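Local atomic coordinates of phytase (Debaryomyces castellii, PDB entry 2GFI), a protein that hydrolyses phytate (inositol hexakisphosphate) as a 3-phytase, releasing phosphate, and belongs to the histidine acid phosphatase family. Residues Ala202-Asn213 with Gln431-Phe442. Residues are numbered along the deposited sequence; the frame is centred on the assembly and turned at random.
Sequences ANSLTPRDGCFN and QCGNNNASAVTF. With NAG (2-acetamido-2-deoxy-beta-D-glucopyranose), chain D.
N203 reaches across to the backbone of T441 and F442, and its OD1 accepts hydrogen bonds from both of their backbone N-H groups. The bond from T441 N to N203 OD1 (2.9 Å) is nearly straight at 168° and arrives from above the carbonyl plane, whereas that from F442 N is more bent (132°) and lies closer to the plane. CG of N203 stands anti to the backbone N (chi1 -175°), which carries the amide across to the backbone of 440-442; its ND2 is held by the hydroxyl of Y451, so both ends of the amide are bonded. The F442 ring presents its edge to N203 OD1 and S204 O, and its CZ meets L205 CD2 at 3.5 Å, the leucine crossing it at about a right angle. Beside this, A202 N donates to A437 O (3.1 Å), while A202 CB rests on S438 O and V440 CG2 comes up to A202 O. At the far end C211 and C432, a known disulfide pair of this enzyme, face each other with SG atoms modelled 2.7 Å apart, longer than a normal S–S bond. Next to them C432 O receives N213 N (3.2 Å) and, weakly, F212 N, and N213 ND2 donates to Q431 O (2.7 Å). The rim of the F212 ring meets G433 O in plane through CD2, and its CZ approaches O6 of the sugar (3.3 Å). That sugar is linked to N436, whose N and ND2 both bond to N434 OD1, the former closing an Asx turn. Together these contacts pack the loop between strand 189-194 and helix 220-223 on the segment after helix 428-432, beside the N-glycosylation site at N436, in a histidine acid phosphatase.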
loop_
_atom_site.group_PDB
_atom_site.type_symbol
_atom_site.label_atom_id
_atom_site.label_comp_id
_atom_site.label_asym_id
_atom_site.label_seq_id
_atom_site.Cartn_x
_atom_site.Cartn_y
_atom_site.Cartn_z
ATOM N N ALA A 202 15.358 -25.916 35.215
ATOM C CA ALA A 202 14.276 -25.015 34.949
ATOM C C ALA A 202 14.709 -23.556 35.066
ATOM O O ALA A 202 13.964 -22.645 34.668
ATOM C CB ALA A 202 13.116 -25.307 35.892
ATOM N N ASN A 203 15.903 -23.322 35.602
ATOM C CA ASN A 203 16.389 -21.959 35.754
ATOM C C ASN A 203 17.116 -21.539 34.490
ATOM O O ASN A 203 18.335 -21.403 34.463
ATOM C CB ASN A 203 17.289 -21.805 36.968
ATOM C CG ASN A 203 17.684 -20.379 37.176
ATOM O OD1 ASN A 203 16.849 -19.477 37.039
ATOM N ND2 ASN A 203 18.960 -20.145 37.454
ATOM N N SER A 204 16.329 -21.336 33.444
ATOM C CA SER A 204 16.809 -21.425 32.060
ATOM C C SER A 204 15.822 -20.699 31.162
ATOM O O SER A 204 14.623 -20.692 31.430
ATOM C CB SER A 204 16.836 -22.889 31.648
ATOM O OG SER A 204 17.390 -23.053 30.367
ATOM N N LEU A 205 16.339 -20.080 30.111
ATOM C CA LEU A 205 15.493 -19.584 29.017
ATOM C C LEU A 205 15.284 -20.682 27.987
ATOM O O LEU A 205 14.513 -20.528 27.054
ATOM C CB LEU A 205 16.091 -18.321 28.394
ATOM C CG LEU A 205 15.834 -17.060 29.206
ATOM C CD1 LEU A 205 16.643 -15.920 28.684
ATOM C CD2 LEU A 205 14.310 -16.714 29.323
ATOM N N THR A 206 15.978 -21.798 28.179
ATOM C CA THR A 206 15.827 -22.981 27.338
ATOM C C THR A 206 15.601 -24.214 28.227
ATOM O O THR A 206 16.397 -25.132 28.193
ATOM C CB THR A 206 17.100 -23.204 26.447
ATOM O OG1 THR A 206 18.278 -23.290 27.276
ATOM C CG2 THR A 206 17.374 -22.008 25.541
ATOM N N PRO A 207 14.528 -24.237 29.022
ATOM C CA PRO A 207 14.303 -25.341 29.973
ATOM C C PRO A 207 14.156 -26.719 29.322
ATOM O O PRO A 207 14.330 -27.751 30.002
ATOM C CB PRO A 207 13.009 -24.941 30.680
ATOM C CG PRO A 207 12.331 -23.998 29.704
ATOM C CD PRO A 207 13.457 -23.220 29.085
ATOM N N ARG A 208 13.864 -26.766 28.024
ATOM C CA ARG A 208 13.814 -28.062 27.358
ATOM C C ARG A 208 15.179 -28.768 27.410
ATOM O O ARG A 208 15.229 -29.985 27.299
ATOM C CB ARG A 208 13.379 -27.911 25.899
ATOM C CG ARG A 208 14.422 -27.253 25.039
ATOM C CD ARG A 208 13.908 -26.701 23.775
ATOM N NE ARG A 208 14.668 -25.519 23.397
ATOM C CZ ARG A 208 15.656 -25.520 22.517
ATOM N NH1 ARG A 208 15.987 -26.655 21.904
ATOM N NH2 ARG A 208 16.302 -24.386 22.249
ATOM N N ASP A 209 16.265 -27.993 27.522
ATOM C CA ASP A 209 17.619 -28.525 27.517
ATOM C C ASP A 209 17.888 -29.443 28.733
ATOM O O ASP A 209 18.544 -30.481 28.608
ATOM C CB ASP A 209 18.637 -27.373 27.496
ATOM C CG ASP A 209 18.704 -26.664 26.149
ATOM O OD1 ASP A 209 18.077 -27.111 25.176
ATOM O OD2 ASP A 209 19.369 -25.640 25.962
ATOM N N GLY A 210 17.383 -29.030 29.898
ATOM C CA GLY A 210 17.475 -29.823 31.107
ATOM C C GLY A 210 16.336 -30.814 31.271
ATOM O O GLY A 210 16.253 -31.489 32.282
ATOM N N CYS A 211 15.437 -30.904 30.299
ATOM C CA CYS A 211 14.381 -31.882 30.417
ATOM C C CYS A 211 14.778 -33.162 29.731
ATOM O O CYS A 211 14.741 -33.232 28.508
ATOM C CB CYS A 211 13.062 -31.375 29.860
ATOM S SG CYS A 211 11.799 -32.655 30.018
ATOM N N PHE A 212 15.147 -34.177 30.520
ATOM C CA PHE A 212 15.729 -35.415 29.982
ATOM C C PHE A 212 14.704 -36.330 29.360
ATOM O O PHE A 212 15.024 -37.031 28.414
ATOM C CB PHE A 212 16.595 -36.138 31.037
ATOM C CG PHE A 212 17.731 -35.276 31.555
ATOM C CD1 PHE A 212 18.556 -34.582 30.659
ATOM C CD2 PHE A 212 17.945 -35.111 32.917
ATOM C CE1 PHE A 212 19.571 -33.763 31.110
ATOM C CE2 PHE A 212 18.984 -34.282 33.384
ATOM C CZ PHE A 212 19.788 -33.613 32.477
ATOM N N ASN A 213 13.473 -36.309 29.872
ATOM C CA ASN A 213 12.391 -37.137 29.317
ATOM C C ASN A 213 11.675 -36.554 28.116
ATOM O O ASN A 213 10.783 -37.179 27.552
ATOM C CB ASN A 213 11.394 -37.515 30.413
ATOM C CG ASN A 213 12.067 -38.253 31.559
ATOM O OD1 ASN A 213 13.110 -38.884 31.367
ATOM N ND2 ASN A 213 11.494 -38.161 32.754
ATOM N N GLN A 431 8.889 -34.838 36.196
ATOM C CA GLN A 431 8.524 -35.196 34.828
ATOM C C GLN A 431 9.729 -35.197 33.895
ATOM O O GLN A 431 9.822 -36.037 33.008
ATOM C CB GLN A 431 7.405 -34.313 34.307
ATOM C CG GLN A 431 6.055 -34.634 34.907
ATOM C CD GLN A 431 5.061 -33.552 34.593
ATOM O OE1 GLN A 431 4.346 -33.615 33.581
ATOM N NE2 GLN A 431 5.044 -32.526 35.413
ATOM N N CYS A 432 10.652 -34.277 34.131
ATOM C CA CYS A 432 11.843 -34.142 33.318
ATOM C C CYS A 432 12.991 -35.051 33.702
ATOM O O CYS A 432 13.858 -35.318 32.868
ATOM C CB CYS A 432 12.310 -32.692 33.318
ATOM S SG CYS A 432 11.138 -31.658 32.417
ATOM N N GLY A 433 13.004 -35.522 34.952
ATOM C CA GLY A 433 14.088 -36.382 35.460
ATOM C C GLY A 433 15.347 -35.570 35.674
ATOM O O GLY A 433 16.445 -36.036 35.386
ATOM N N ASN A 434 15.190 -34.342 36.159
ATOM C CA ASN A 434 16.320 -33.445 36.344
ATOM C C ASN A 434 16.212 -32.780 37.700
ATOM O O ASN A 434 15.233 -32.076 37.978
ATOM C CB ASN A 434 16.359 -32.392 35.219
ATOM C CG ASN A 434 17.650 -31.551 35.216
ATOM O OD1 ASN A 434 18.332 -31.422 36.232
ATOM N ND2 ASN A 434 17.964 -30.962 34.079
ATOM N N ASN A 435 17.228 -33.005 38.535
ATOM C CA ASN A 435 17.268 -32.520 39.922
ATOM C C ASN A 435 18.075 -31.258 40.181
ATOM O O ASN A 435 18.347 -30.910 41.335
ATOM C CB ASN A 435 17.768 -33.624 40.846
ATOM C CG ASN A 435 16.637 -34.354 41.499
ATOM O OD1 ASN A 435 15.958 -33.809 42.395
ATOM N ND2 ASN A 435 16.391 -35.585 41.042
ATOM N N ASN A 436 18.471 -30.584 39.111
ATOM C CA ASN A 436 19.078 -29.268 39.217
ATOM C C ASN A 436 17.952 -28.276 39.527
ATOM O O ASN A 436 16.870 -28.706 39.971
ATOM C CB ASN A 436 19.804 -28.950 37.920
ATOM C CG ASN A 436 20.982 -29.881 37.671
ATOM O OD1 ASN A 436 22.082 -29.629 38.152
ATOM N ND2 ASN A 436 20.752 -30.959 36.908
ATOM N N ALA A 437 18.158 -26.976 39.306
ATOM C CA ALA A 437 17.068 -26.015 39.593
ATOM C C ALA A 437 15.656 -26.493 39.161
ATOM O O ALA A 437 15.452 -27.084 38.071
ATOM C CB ALA A 437 17.377 -24.643 39.056
ATOM N N SER A 438 14.699 -26.268 40.057
ATOM C CA SER A 438 13.353 -26.785 39.877
ATOM C C SER A 438 12.435 -25.692 39.344
ATOM O O SER A 438 11.336 -25.967 38.860
ATOM C CB SER A 438 12.797 -27.334 41.196
ATOM O OG SER A 438 12.625 -26.284 42.128
ATOM N N ALA A 439 12.905 -24.453 39.446
ATOM C CA ALA A 439 12.124 -23.298 39.062
ATOM C C ALA A 439 13.066 -22.224 38.541
ATOM O O ALA A 439 14.288 -22.300 38.743
ATOM C CB ALA A 439 11.303 -22.787 40.268
ATOM N N VAL A 440 12.488 -21.245 37.832
ATOM C CA VAL A 440 13.210 -20.054 37.405
ATOM C C VAL A 440 13.428 -19.183 38.634
ATOM O O VAL A 440 12.486 -18.922 39.409
ATOM C CB VAL A 440 12.418 -19.232 36.313
ATOM C CG1 VAL A 440 12.987 -17.785 36.144
ATOM C CG2 VAL A 440 12.362 -19.974 34.988
ATOM N N THR A 441 14.672 -18.745 38.792
ATOM C CA THR A 441 15.029 -17.743 39.770
ATOM C C THR A 441 15.806 -16.608 39.129
ATOM O O THR A 441 16.009 -15.581 39.773
ATOM C CB THR A 441 15.863 -18.358 40.960
ATOM O OG1 THR A 441 17.103 -18.904 40.476
ATOM C CG2 THR A 441 15.117 -19.567 41.612
ATOM N N PHE A 442 16.258 -16.777 37.879
ATOM C CA PHE A 442 17.177 -15.788 37.283
ATOM C C PHE A 442 16.593 -14.365 37.215
ATOM O O PHE A 442 17.349 -13.412 37.251
ATOM C CB PHE A 442 17.799 -16.264 35.936
ATOM C CG PHE A 442 16.794 -16.462 34.820
ATOM C CD1 PHE A 442 16.250 -15.367 34.149
ATOM C CD2 PHE A 442 16.370 -17.744 34.471
ATOM C CE1 PHE A 442 15.314 -15.550 33.139
ATOM C CE2 PHE A 442 15.414 -17.947 33.458
ATOM C CZ PHE A 442 14.885 -16.827 32.790
HETATM C C1 NAG D . 21.962 -31.699 36.610
HETATM C C2 NAG D . 22.002 -33.050 37.353
HETATM C C3 NAG D . 23.064 -34.036 36.845
HETATM C C4 NAG D . 23.207 -33.990 35.313
HETATM C C5 NAG D . 23.402 -32.517 34.918
HETATM C C6 NAG D . 23.883 -32.288 33.476
HETATM C C7 NAG D . 21.310 -33.151 39.673
HETATM C C8 NAG D . 21.492 -32.648 41.079
HETATM N N2 NAG D . 22.239 -32.830 38.768
HETATM O O3 NAG D . 22.748 -35.337 37.311
HETATM O O4 NAG D . 24.276 -34.803 34.855
HETATM O O5 NAG D . 22.188 -31.838 35.211
HETATM O O6 NAG D . 22.972 -32.798 32.528
HETATM O O7 NAG D . 20.331 -33.830 39.387
#